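Local coordinates for oxidoreductase (Azotobacter vinelandii, PDB 7D5M), which binds NAD+ and, as an inositol dehydrogenase homologue of the Gfo/Idh/MocA family, probably catalyses NAD-dependent oxidation of a polyol or sugar, at residues 19-24 with 50-55; 96-101 with 125-130; 155-160 with 215-220; 245-250 with 384-389. All coordinates share one frame; numbering follows the deposited sequence.

Interaction 1 (19-24 with 50-55); sequences GGRNSQ and PGRGRE. With NAD (nicotinamide-adenine-dinucleotide), chain B.
R21 NH1 gives its hydrogen to E55 OE1 at 3.0 Å, nearly straight at 172°, and this salt bridge ties residues 19-24 to 50-55. Both belong to the Rossmann fold that binds NAD: 19-24 is the glycine-containing turn between strand 12-16 and helix 26-34, and 50-55 begins the helix after strand 39-45. The carboxylate oxygen lies in the plane of the R21 guanidinium, at its edge. One face of that group rests instead on the aliphatic part of R52, with R21 CZ 3.7 Å from R52 CG. A long arginine suits this place because it can reach the helix with both a charged edge and a flat face; CG anti to the backbone N (chi1 -167°) and a bend at chi3 bring the head there. The two guanidinium planes stand 72° apart, and R52 sends its own head to a salt bridge with D47, which probably eases the nearness of like charges. N22 lays its amide nitrogen over one face of the R52 head. A water accepts from R21 N at 2.9 Å and donates weakly to R52 O.

Behind this outer surface the turn serves the cofactor. G20, with no side chain, brings its N to 2.9 Å from NAD O3B, a ribose hydroxyl, while Q24 N reaches the phosphate oxygen O2A at 3.1 Å. The type I turn from G20 to S23 is fixed at one oxygen: G20 O accepts from S23 N at 3.0 Å and, on a lone pair in the carbonyl plane, from S23 OG at 2.8 Å.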
# COMPACT_ATOMS: atom_id res chain seq x y z
N GLY A 19 13.59 0.81 -34.30
CA GLY A 19 13.79 -0.17 -33.22
C GLY A 19 15.21 -0.69 -33.17
O GLY A 19 15.41 -1.83 -32.73
N GLY A 20 16.18 0.13 -33.58
CA GLY A 20 17.59 -0.28 -33.70
C GLY A 20 18.29 -0.42 -32.35
O GLY A 20 17.61 -0.38 -31.27
N ARG A 21 19.60 -0.58 -32.41
CA ARG A 21 20.47 -0.98 -31.27
C ARG A 21 20.25 -0.10 -30.05
O ARG A 21 20.23 -0.65 -28.94
CB ARG A 21 21.94 -0.92 -31.66
CG ARG A 21 22.85 -1.62 -30.66
CD ARG A 21 24.14 -2.08 -31.30
NE ARG A 21 25.03 -0.96 -31.47
CZ ARG A 21 25.95 -0.85 -32.43
NH1 ARG A 21 26.07 -1.80 -33.35
NH2 ARG A 21 26.73 0.22 -32.48
N ASN A 22 20.12 1.22 -30.23
CA ASN A 22 20.07 2.17 -29.10
C ASN A 22 18.63 2.63 -28.82
O ASN A 22 18.48 3.55 -28.00
CB ASN A 22 21.02 3.35 -29.36
CG ASN A 22 22.44 2.88 -29.55
OD1 ASN A 22 22.89 1.98 -28.85
ND2 ASN A 22 23.15 3.46 -30.51
N SER A 23 17.61 2.03 -29.45
CA SER A 23 16.20 2.48 -29.30
C SER A 23 15.63 2.10 -27.93
O SER A 23 16.06 1.10 -27.34
CB SER A 23 15.32 1.95 -30.41
OG SER A 23 15.14 0.56 -30.28
N GLN A 24 14.64 2.86 -27.46
CA GLN A 24 13.91 2.53 -26.21
C GLN A 24 12.94 1.37 -26.47
O GLN A 24 12.82 0.49 -25.59
CB GLN A 24 13.12 3.74 -25.71
CG GLN A 24 13.97 4.93 -25.31
CD GLN A 24 13.15 5.96 -24.58
OE1 GLN A 24 12.10 6.41 -25.06
NE2 GLN A 24 13.59 6.32 -23.38
N PRO A 50 22.75 3.37 -41.47
CA PRO A 50 22.53 2.08 -42.11
C PRO A 50 23.58 1.03 -41.72
O PRO A 50 23.21 -0.14 -41.61
CB PRO A 50 22.57 2.33 -43.62
CG PRO A 50 22.97 3.78 -43.80
CD PRO A 50 22.96 4.46 -42.44
N GLY A 51 24.84 1.44 -41.56
CA GLY A 51 25.93 0.57 -41.08
C GLY A 51 25.59 -0.04 -39.72
O GLY A 51 25.74 -1.27 -39.55
N ARG A 52 25.11 0.79 -38.79
CA ARG A 52 24.75 0.34 -37.42
C ARG A 52 23.47 -0.50 -37.48
O ARG A 52 23.36 -1.47 -36.70
CB ARG A 52 24.62 1.56 -36.50
CG ARG A 52 24.35 1.21 -35.05
CD ARG A 52 24.44 2.44 -34.18
NE ARG A 52 23.39 3.39 -34.52
CZ ARG A 52 23.45 4.71 -34.33
NH1 ARG A 52 24.53 5.26 -33.79
NH2 ARG A 52 22.43 5.47 -34.69
N GLY A 53 22.54 -0.18 -38.39
CA GLY A 53 21.32 -0.98 -38.60
C GLY A 53 21.67 -2.40 -39.03
O GLY A 53 21.05 -3.35 -38.52
N ARG A 54 22.63 -2.57 -39.94
CA ARG A 54 23.03 -3.90 -40.45
C ARG A 54 23.81 -4.65 -39.36
O ARG A 54 23.54 -5.85 -39.18
CB ARG A 54 23.86 -3.79 -41.73
CG ARG A 54 24.29 -5.14 -42.27
CD ARG A 54 24.87 -5.10 -43.67
NE ARG A 54 23.85 -4.79 -44.67
CZ ARG A 54 23.76 -3.65 -45.36
NH1 ARG A 54 24.64 -2.67 -45.19
NH2 ARG A 54 22.78 -3.49 -46.22
N GLU A 55 24.74 -3.99 -38.68
CA GLU A 55 25.48 -4.61 -37.54
C GLU A 55 24.46 -5.22 -36.57
O GLU A 55 24.66 -6.38 -36.14
CB GLU A 55 26.32 -3.60 -36.77
CG GLU A 55 27.59 -3.19 -37.48
CD GLU A 55 28.30 -2.03 -36.79
OE1 GLU A 55 28.02 -1.79 -35.59
OE2 GLU A 55 29.10 -1.36 -37.45
PA NAD B . 14.27 6.22 -30.09
O1A NAD B . 14.80 7.55 -30.54
O2A NAD B . 14.71 5.62 -28.79
O5B NAD B . 14.51 5.15 -31.27
C5B NAD B . 14.42 5.51 -32.68
C4B NAD B . 14.99 4.37 -33.48
O4B NAD B . 14.60 4.48 -34.88
C3B NAD B . 16.53 4.30 -33.51
O3B NAD B . 16.94 2.94 -33.57
C2B NAD B . 16.86 5.07 -34.79
O2B NAD B . 18.13 4.79 -35.33
C1B NAD B . 15.76 4.54 -35.69
N9A NAD B . 15.44 5.37 -36.84
C8A NAD B . 15.24 6.72 -36.83
N7A NAD B . 14.90 7.20 -38.01
C5A NAD B . 14.85 6.09 -38.83
C6A NAD B . 14.54 5.94 -40.20
N6A NAD B . 14.16 6.95 -40.99
N1A NAD B . 14.58 4.68 -40.71
C2A NAD B . 14.95 3.68 -39.91
N3A NAD B . 15.25 3.69 -38.61
C4A NAD B . 15.19 4.95 -38.12
O3 NAD B . 12.65 6.28 -30.04
PN NAD B . 11.62 5.40 -29.15
O1N NAD B . 11.49 6.00 -27.78
O2N NAD B . 12.00 3.95 -29.27
O5D NAD B . 10.23 5.66 -29.91
C5D NAD B . 10.03 5.29 -31.28
C4D NAD B . 8.55 5.34 -31.51
O4D NAD B . 7.90 4.46 -30.55
C3D NAD B . 7.92 6.72 -31.30
O3D NAD B . 6.86 6.90 -32.22
C2D NAD B . 7.41 6.65 -29.86
O2D NAD B . 6.33 7.53 -29.60
C1D NAD B . 6.95 5.20 -29.79
N1N NAD B . 6.92 4.62 -28.41
C2N NAD B . 5.77 3.98 -27.98
C3N NAD B . 5.68 3.48 -26.68
C7N NAD B . 4.45 2.66 -26.34
O7N NAD B . 3.73 2.26 -27.26
N7N NAD B . 4.23 2.38 -25.06
C4N NAD B . 6.72 3.73 -25.78
C5N NAD B . 7.86 4.39 -26.23
C6N NAD B . 7.99 4.68 -27.57
O HOH W 1 20.87 -0.44 -34.96

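Interaction 2 (96-101 with 125-130); sequences THFAIT and ETLREI. With NAD (nicotinamide-adenine-dinucleotide), chain B.
L127 pushes its branched end against F98 and T101, and these three residues account for most of the surface buried here. L127 CG lies 3.6 Å from F98 CD1; the ring meets the leucine obliquely. F98 gets there because its CG is anti to the backbone N (chi1 174°), which swings the ring out toward the other helix. At the ring's edge T126 adds a looser touch, its CG2 4.4 Å from F98 CZ, while its hydroxyl bonds back to E122 O. The two helices are successive crossover helices of the Rossmann domain, following strands 87-91 and 110-113 on one side of the parallel sheet. Their short segments therefore run almost parallel, 14° apart with axes 10.7 Å from each other. The fork of L127 suits the place: CG and both methyls touch F98, and the methyls also reach T101. T101 turns CG2 to L127 CD1 at 4.0 Å and its hydroxyl back to its own helix. T101 OG1 donates to H97 O at 2.8 Å, and T101 N bonds that oxygen from its opposite face. H97 itself faces the NAD site, its ring nitrogens hydrogen-bonded to P116 O and T92 O.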
# COMPACT_ATOMS: atom_id res chain seq x y z
N THR A 96 8.03 10.30 -39.00
CA THR A 96 8.15 9.41 -40.18
C THR A 96 7.03 8.36 -40.21
O THR A 96 6.98 7.60 -41.20
CB THR A 96 9.54 8.76 -40.24
OG1 THR A 96 9.75 8.07 -39.01
CG2 THR A 96 10.65 9.77 -40.48
N HIS A 97 6.16 8.29 -39.21
CA HIS A 97 5.11 7.23 -39.11
C HIS A 97 4.19 7.29 -40.33
O HIS A 97 3.88 6.24 -40.90
CB HIS A 97 4.27 7.37 -37.84
CG HIS A 97 5.02 7.04 -36.59
ND1 HIS A 97 4.40 7.03 -35.37
CD2 HIS A 97 6.31 6.72 -36.38
CE1 HIS A 97 5.28 6.72 -34.44
NE2 HIS A 97 6.46 6.51 -35.03
N PHE A 98 3.76 8.49 -40.72
CA PHE A 98 2.78 8.66 -41.82
C PHE A 98 3.36 8.10 -43.12
O PHE A 98 2.73 7.24 -43.75
CB PHE A 98 2.37 10.12 -41.98
CG PHE A 98 1.48 10.35 -43.17
CD1 PHE A 98 0.11 10.11 -43.10
CD2 PHE A 98 2.02 10.76 -44.38
CE1 PHE A 98 -0.69 10.29 -44.21
CE2 PHE A 98 1.21 10.94 -45.49
CZ PHE A 98 -0.14 10.71 -45.41
N ALA A 99 4.55 8.58 -43.52
CA ALA A 99 5.19 8.24 -44.81
C ALA A 99 5.49 6.73 -44.85
O ALA A 99 5.22 6.09 -45.88
CB ALA A 99 6.45 9.06 -45.02
N ILE A 100 5.98 6.16 -43.75
CA ILE A 100 6.39 4.73 -43.73
C ILE A 100 5.13 3.86 -43.77
O ILE A 100 5.13 2.89 -44.55
CB ILE A 100 7.29 4.40 -42.53
CG1 ILE A 100 8.58 5.22 -42.56
CG2 ILE A 100 7.56 2.91 -42.48
CD1 ILE A 100 9.36 5.16 -41.28
N THR A 101 4.12 4.18 -42.95
CA THR A 101 2.84 3.42 -42.91
C THR A 101 2.18 3.50 -44.29
O THR A 101 1.75 2.44 -44.81
CB THR A 101 1.93 3.91 -41.78
OG1 THR A 101 2.63 3.73 -40.55
CG2 THR A 101 0.62 3.16 -41.70
N GLU A 125 -6.86 10.43 -41.28
CA GLU A 125 -8.04 10.07 -42.11
C GLU A 125 -7.54 9.47 -43.43
O GLU A 125 -8.12 8.47 -43.89
CB GLU A 125 -8.94 11.28 -42.33
CG GLU A 125 -9.60 11.76 -41.05
CD GLU A 125 -10.84 11.01 -40.61
OE1 GLU A 125 -11.14 9.93 -41.18
OE2 GLU A 125 -11.51 11.51 -39.70
N THR A 126 -6.49 10.06 -44.02
CA THR A 126 -5.88 9.57 -45.29
C THR A 126 -5.30 8.17 -45.08
O THR A 126 -5.56 7.28 -45.91
CB THR A 126 -4.80 10.53 -45.79
OG1 THR A 126 -5.48 11.77 -45.97
CG2 THR A 126 -4.14 10.05 -47.06
N LEU A 127 -4.51 7.98 -44.02
CA LEU A 127 -3.91 6.66 -43.71
C LEU A 127 -5.01 5.62 -43.58
O LEU A 127 -4.85 4.50 -44.11
CB LEU A 127 -3.14 6.73 -42.39
CG LEU A 127 -1.66 7.06 -42.47
CD1 LEU A 127 -1.01 6.72 -41.14
CD2 LEU A 127 -0.97 6.32 -43.61
N ARG A 128 -6.08 5.96 -42.85
CA ARG A 128 -7.17 4.99 -42.60
C ARG A 128 -7.80 4.62 -43.94
O ARG A 128 -8.04 3.42 -44.18
CB ARG A 128 -8.21 5.53 -41.61
CG ARG A 128 -9.41 4.61 -41.51
CD ARG A 128 -10.29 4.82 -40.31
NE ARG A 128 -10.78 6.17 -40.22
CZ ARG A 128 -11.47 6.64 -39.19
NH1 ARG A 128 -11.76 5.87 -38.15
NH2 ARG A 128 -11.89 7.90 -39.20
N GLU A 129 -8.08 5.60 -44.80
CA GLU A 129 -8.71 5.28 -46.12
C GLU A 129 -7.80 4.36 -46.92
O GLU A 129 -8.32 3.42 -47.56
CB GLU A 129 -9.06 6.56 -46.88
CG GLU A 129 -10.24 7.28 -46.26
CD GLU A 129 -11.10 8.06 -47.23
OE1 GLU A 129 -10.56 8.47 -48.28
OE2 GLU A 129 -12.29 8.25 -46.93
N ILE A 130 -6.48 4.58 -46.87
CA ILE A 130 -5.52 3.76 -47.66
C ILE A 130 -5.45 2.35 -47.06
O ILE A 130 -5.43 1.38 -47.83
CB ILE A 130 -4.15 4.46 -47.75
CG1 ILE A 130 -4.24 5.77 -48.53
CG2 ILE A 130 -3.12 3.52 -48.36
CD1 ILE A 130 -2.97 6.59 -48.56
PA NAD B . 14.27 6.22 -30.09
O1A NAD B . 14.80 7.55 -30.54
O2A NAD B . 14.71 5.62 -28.79
O5B NAD B . 14.51 5.15 -31.27
C5B NAD B . 14.42 5.51 -32.68
C4B NAD B . 14.99 4.37 -33.48
O4B NAD B . 14.60 4.48 -34.88
C3B NAD B . 16.53 4.30 -33.51
O3B NAD B . 16.94 2.94 -33.57
C2B NAD B . 16.86 5.07 -34.79
O2B NAD B . 18.13 4.79 -35.33
C1B NAD B . 15.76 4.54 -35.69
N9A NAD B . 15.44 5.37 -36.84
C8A NAD B . 15.24 6.72 -36.83
N7A NAD B . 14.90 7.20 -38.01
C5A NAD B . 14.85 6.09 -38.83
C6A NAD B . 14.54 5.94 -40.20
N6A NAD B . 14.16 6.95 -40.99
N1A NAD B . 14.58 4.68 -40.71
C2A NAD B . 14.95 3.68 -39.91
N3A NAD B . 15.25 3.69 -38.61
C4A NAD B . 15.19 4.95 -38.12
O3 NAD B . 12.65 6.28 -30.04
PN NAD B . 11.62 5.40 -29.15
O1N NAD B . 11.49 6.00 -27.78
O2N NAD B . 12.00 3.95 -29.27
O5D NAD B . 10.23 5.66 -29.91
C5D NAD B . 10.03 5.29 -31.28
C4D NAD B . 8.55 5.34 -31.51
O4D NAD B . 7.90 4.46 -30.55
C3D NAD B . 7.92 6.72 -31.30
O3D NAD B . 6.86 6.90 -32.22
C2D NAD B . 7.41 6.65 -29.86
O2D NAD B . 6.33 7.53 -29.60
C1D NAD B . 6.95 5.20 -29.79
N1N NAD B . 6.92 4.62 -28.41
C2N NAD B . 5.77 3.98 -27.98
C3N NAD B . 5.68 3.48 -26.68
C7N NAD B . 4.45 2.66 -26.34
O7N NAD B . 3.73 2.26 -27.26
N7N NAD B . 4.23 2.38 -25.06
C4N NAD B . 6.72 3.73 -25.78
C5N NAD B . 7.86 4.39 -26.23
C6N NAD B . 7.99 4.68 -27.57

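Interaction 3 (155-160 with 215-220); sequences AMIADG and EVMLPE
M217, the last helical residue of 202-217, meets I157 through the base of its side chain: M217 CB lies 3.8 Å from I157 CD1. The contact joins the ends of two helices, 148-158 and 202-217, of the C-terminal alpha/beta domain, where they lie against its large mixed sheet. Beyond CB the methionine chain is extended and leads away from I157; the side chain packs on I150 and A153 of helix 148-158 and on I273 and V275 of the sheet, a setting that suits a long, flexible apolar chain. The carbonyl of M217 belongs to the contact too, with its O 3.8 Å from I157 CD1 and 3.8 Å from I157 CG2, so both branches of the isoleucine lie against it. At L218 the chain leaves the helix, and the side chain crosses I157 at about a right angle; L218 CD2 comes 3.7 Å from I157 CG2. Leucine is apt here because it also covers I165 and V168 of strand 165-173, and I165 is touched by I157 as well.

I157 can serve two neighbours because it branches at CB: CG2 is anti to the backbone N, while CG1 lies beside it (chi1 -69°) and carries CD1 to the methionine. Just past it, helix 148-158 ends in a Schellman motif, with G160 at positive phi (80°) and G160 N bonded to I157 O at 3.0 Å.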
# COMPACT_ATOMS: atom_id res chain seq x y z
N ALA A 155 -15.84 -5.59 -19.12
CA ALA A 155 -16.94 -6.56 -18.93
C ALA A 155 -17.77 -6.15 -17.72
O ALA A 155 -19.01 -6.27 -17.78
CB ALA A 155 -16.38 -7.95 -18.79
N MET A 156 -17.12 -5.69 -16.64
CA MET A 156 -17.85 -5.29 -15.41
C MET A 156 -18.74 -4.08 -15.73
O MET A 156 -19.90 -4.05 -15.27
CB MET A 156 -16.87 -4.93 -14.29
CG MET A 156 -16.14 -6.13 -13.74
SD MET A 156 -14.79 -5.58 -12.69
CE MET A 156 -15.69 -5.04 -11.24
N ILE A 157 -18.21 -3.12 -16.47
CA ILE A 157 -18.94 -1.87 -16.83
C ILE A 157 -20.14 -2.26 -17.70
O ILE A 157 -21.25 -1.78 -17.41
CB ILE A 157 -17.99 -0.87 -17.51
CG1 ILE A 157 -16.97 -0.32 -16.50
CG2 ILE A 157 -18.77 0.25 -18.19
CD1 ILE A 157 -15.81 0.42 -17.12
N ALA A 158 -19.92 -3.11 -18.71
CA ALA A 158 -20.98 -3.55 -19.66
C ALA A 158 -22.10 -4.29 -18.93
O ALA A 158 -23.26 -4.18 -19.39
CB ALA A 158 -20.37 -4.39 -20.75
N ASP A 159 -21.80 -4.99 -17.84
CA ASP A 159 -22.76 -5.78 -17.04
C ASP A 159 -23.42 -4.91 -15.95
O ASP A 159 -24.19 -5.46 -15.16
CB ASP A 159 -22.08 -7.00 -16.41
CG ASP A 159 -23.00 -8.17 -16.11
OD1 ASP A 159 -24.15 -8.18 -16.62
OD2 ASP A 159 -22.55 -9.07 -15.38
N GLY A 160 -23.12 -3.62 -15.89
CA GLY A 160 -23.76 -2.65 -14.98
C GLY A 160 -23.22 -2.70 -13.56
O GLY A 160 -23.90 -2.15 -12.65
N GLU A 215 -11.40 4.08 -23.76
CA GLU A 215 -12.16 3.71 -24.99
C GLU A 215 -12.42 2.20 -25.01
O GLU A 215 -13.49 1.78 -25.46
CB GLU A 215 -11.43 4.18 -26.24
CG GLU A 215 -11.36 5.69 -26.33
CD GLU A 215 -10.69 6.25 -27.57
OE1 GLU A 215 -10.41 5.47 -28.50
OE2 GLU A 215 -10.46 7.49 -27.59
N VAL A 216 -11.48 1.40 -24.52
CA VAL A 216 -11.70 -0.07 -24.38
C VAL A 216 -12.81 -0.30 -23.35
O VAL A 216 -13.68 -1.15 -23.60
CB VAL A 216 -10.42 -0.83 -24.01
CG1 VAL A 216 -10.69 -2.32 -23.81
CG2 VAL A 216 -9.33 -0.62 -25.06
N MET A 217 -12.77 0.39 -22.21
CA MET A 217 -13.68 0.14 -21.07
C MET A 217 -15.09 0.69 -21.35
O MET A 217 -16.05 0.08 -20.86
CB MET A 217 -13.14 0.78 -19.79
CG MET A 217 -11.87 0.16 -19.30
SD MET A 217 -11.37 0.88 -17.71
CE MET A 217 -9.82 0.02 -17.45
N LEU A 218 -15.18 1.78 -22.12
CA LEU A 218 -16.42 2.55 -22.38
C LEU A 218 -16.55 2.77 -23.88
O LEU A 218 -16.44 3.89 -24.37
CB LEU A 218 -16.35 3.88 -21.61
CG LEU A 218 -16.23 3.74 -20.09
CD1 LEU A 218 -15.52 4.94 -19.48
CD2 LEU A 218 -17.60 3.56 -19.44
N PRO A 219 -16.72 1.67 -24.65
CA PRO A 219 -16.66 1.74 -26.11
C PRO A 219 -17.76 2.61 -26.74
O PRO A 219 -17.53 3.10 -27.84
CB PRO A 219 -16.80 0.26 -26.54
CG PRO A 219 -17.52 -0.39 -25.39
CD PRO A 219 -16.96 0.30 -24.16
N GLU A 220 -18.90 2.78 -26.06
CA GLU A 220 -20.08 3.53 -26.59
C GLU A 220 -20.00 4.99 -26.16
O GLU A 220 -20.82 5.79 -26.64
CB GLU A 220 -21.40 2.93 -26.11
CG GLU A 220 -21.66 1.51 -26.62
CD GLU A 220 -21.12 1.21 -28.01
OE1 GLU A 220 -21.37 2.02 -28.94
OE2 GLU A 220 -20.43 0.18 -28.16

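Interaction 4 (245-250 with 384-389); sequences YTLMEY and GVWVDY
W386 reaches E249 and L247 only with the far half of its indole. From CB the side chain sets off with CG anti to the carbonyl carbon (chi1 -69°), and chi2 of 99° turns the ring so that its six-membered part leads toward strand 243-250. NE1, on the five-membered part, makes a weak hydrogen bond to G384 O of the third subunit. CZ3 makes the shortest approaches, 3.6 Å from both L247 O and E249 CG. Next to it CH2 meets L247 CD2 at 3.9 Å, E249 CG at 3.7 Å and E249 OE2 at 3.8 Å. CZ2 touches the same leucine methyl and carboxylate oxygen, each at 3.9 Å.

The two segments are not neighbouring strands: in the mixed sheet of the C-terminal domain, strand 223-231 lies between 243-250 and strand 387-388, outermost within this chain. The length of an indole spans this gap, for the nearest CA atoms, of M248 and W386, are 8.7 Å apart. Glutamate has an aliphatic CG to pack on the ring, and it sets OE2 over one face, toward the rim, the carboxylate and ring planes 50° apart.

A negative charge over an aromatic face would by itself be unfavourable. R225, on the intervening strand, forms a salt bridge with E249 OE2 and a cation-pi contact with W386, which probably offsets that cost and makes the acid, the base and the ring one mutually compensated group.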
# COMPACT_ATOMS: atom_id res chain seq x y z
N TYR A 245 -3.76 19.48 -18.52
CA TYR A 245 -5.07 19.10 -17.95
C TYR A 245 -6.10 19.13 -19.07
O TYR A 245 -6.31 20.20 -19.67
CB TYR A 245 -5.49 20.07 -16.85
CG TYR A 245 -4.42 20.24 -15.81
CD1 TYR A 245 -4.32 19.35 -14.75
CD2 TYR A 245 -3.50 21.27 -15.90
CE1 TYR A 245 -3.32 19.48 -13.81
CE2 TYR A 245 -2.49 21.41 -14.96
CZ TYR A 245 -2.41 20.52 -13.91
OH TYR A 245 -1.41 20.64 -12.99
N THR A 246 -6.73 17.99 -19.32
CA THR A 246 -7.85 17.90 -20.29
C THR A 246 -9.12 17.55 -19.53
O THR A 246 -9.19 16.48 -18.92
CB THR A 246 -7.57 16.89 -21.40
OG1 THR A 246 -6.31 17.23 -21.97
CG2 THR A 246 -8.67 16.92 -22.45
N LEU A 247 -10.10 18.45 -19.58
CA LEU A 247 -11.43 18.20 -19.01
C LEU A 247 -12.42 17.98 -20.17
O LEU A 247 -12.39 18.76 -21.16
CB LEU A 247 -11.83 19.39 -18.13
CG LEU A 247 -13.12 19.20 -17.34
CD1 LEU A 247 -13.00 18.06 -16.33
CD2 LEU A 247 -13.49 20.49 -16.62
N MET A 248 -13.21 16.93 -20.06
CA MET A 248 -14.13 16.51 -21.15
C MET A 248 -15.54 16.31 -20.60
O MET A 248 -15.70 15.82 -19.47
CB MET A 248 -13.63 15.20 -21.76
CG MET A 248 -12.16 15.24 -22.08
SD MET A 248 -11.64 13.84 -23.06
CE MET A 248 -11.76 12.51 -21.88
N GLU A 249 -16.53 16.70 -21.40
CA GLU A 249 -17.94 16.32 -21.20
C GLU A 249 -18.26 15.24 -22.23
O GLU A 249 -18.06 15.50 -23.42
CB GLU A 249 -18.89 17.49 -21.41
CG GLU A 249 -18.47 18.76 -20.69
CD GLU A 249 -19.42 19.93 -20.94
OE1 GLU A 249 -20.29 19.80 -21.82
OE2 GLU A 249 -19.29 20.97 -20.24
N TYR A 250 -18.71 14.08 -21.77
CA TYR A 250 -19.23 13.00 -22.64
C TYR A 250 -20.70 13.28 -22.95
O TYR A 250 -21.38 13.94 -22.14
CB TYR A 250 -19.10 11.64 -21.96
CG TYR A 250 -17.68 11.21 -21.69
CD1 TYR A 250 -16.90 10.66 -22.70
CD2 TYR A 250 -17.12 11.34 -20.43
CE1 TYR A 250 -15.60 10.26 -22.46
CE2 TYR A 250 -15.81 10.93 -20.18
CZ TYR A 250 -15.05 10.38 -21.20
OH TYR A 250 -13.77 9.97 -20.99
N GLY A 384 -7.29 27.59 -23.28
CA GLY A 384 -7.97 26.55 -22.47
C GLY A 384 -9.47 26.73 -22.41
O GLY A 384 -10.04 26.60 -21.32
N VAL A 385 -10.11 26.97 -23.56
CA VAL A 385 -11.58 27.20 -23.68
C VAL A 385 -12.24 25.92 -24.18
O VAL A 385 -11.53 25.08 -24.81
CB VAL A 385 -11.86 28.40 -24.60
CG1 VAL A 385 -11.12 29.64 -24.12
CG2 VAL A 385 -11.51 28.11 -26.05
N TRP A 386 -13.53 25.75 -23.89
CA TRP A 386 -14.32 24.60 -24.39
C TRP A 386 -14.35 24.63 -25.92
O TRP A 386 -14.62 25.71 -26.49
CB TRP A 386 -15.73 24.60 -23.82
CG TRP A 386 -15.77 24.30 -22.35
CD1 TRP A 386 -15.87 25.20 -21.33
CD2 TRP A 386 -15.65 23.01 -21.74
NE1 TRP A 386 -15.85 24.56 -20.13
CE2 TRP A 386 -15.71 23.21 -20.34
CE3 TRP A 386 -15.50 21.71 -22.23
CZ2 TRP A 386 -15.65 22.15 -19.43
CZ3 TRP A 386 -15.43 20.67 -21.33
CH2 TRP A 386 -15.51 20.89 -19.95
N VAL A 387 -14.05 23.49 -26.54
CA VAL A 387 -14.17 23.31 -28.01
C VAL A 387 -15.07 22.10 -28.26
O VAL A 387 -15.06 21.13 -27.45
CB VAL A 387 -12.80 23.16 -28.70
CG1 VAL A 387 -11.89 24.33 -28.36
CG2 VAL A 387 -12.13 21.83 -28.37
N ASP A 388 -15.86 22.16 -29.33
CA ASP A 388 -16.65 21.01 -29.82
C ASP A 388 -15.68 19.93 -30.28
O ASP A 388 -14.66 20.28 -30.91
CB ASP A 388 -17.61 21.42 -30.93
CG ASP A 388 -18.72 22.32 -30.43
OD1 ASP A 388 -18.96 22.33 -29.19
OD2 ASP A 388 -19.34 23.01 -31.27
N TYR A 389 -15.97 18.67 -29.97
CA TYR A 389 -15.04 17.56 -30.26
C TYR A 389 -15.27 17.05 -31.70
O TYR A 389 -14.20 16.89 -32.32
CB TYR A 389 -15.17 16.48 -29.19
CG TYR A 389 -14.09 15.45 -29.26
CD1 TYR A 389 -12.79 15.75 -28.87
CD2 TYR A 389 -14.35 14.19 -29.76
CE1 TYR A 389 -11.79 14.80 -28.94
CE2 TYR A 389 -13.35 13.23 -29.84
CZ TYR A 389 -12.07 13.54 -29.43
OH TYR A 389 -11.06 12.62 -29.48

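In the fold
Interactions 1 and 2 both belong to the Rossmann domain and border NAD, though their nearest atoms are about 9 Å apart. Interactions 3 and 4 lie in the C-terminal domain, away from the annotated sites: interaction 3 packs helix ends on its mixed sheet and interaction 4 lies among the strands of that sheet. Interaction 1 is a surface contact held by charge and water, whereas interaction 3, buried, joins apolar side chains, with one backbone carbonyl against the isoleucine. Interactions 2 and 4 are partly buried and use an aromatic ring, apolar between helices in the first, with a charged group added in the second. Interactions 1 and 4 also involve other subunits, the second and the third respectively.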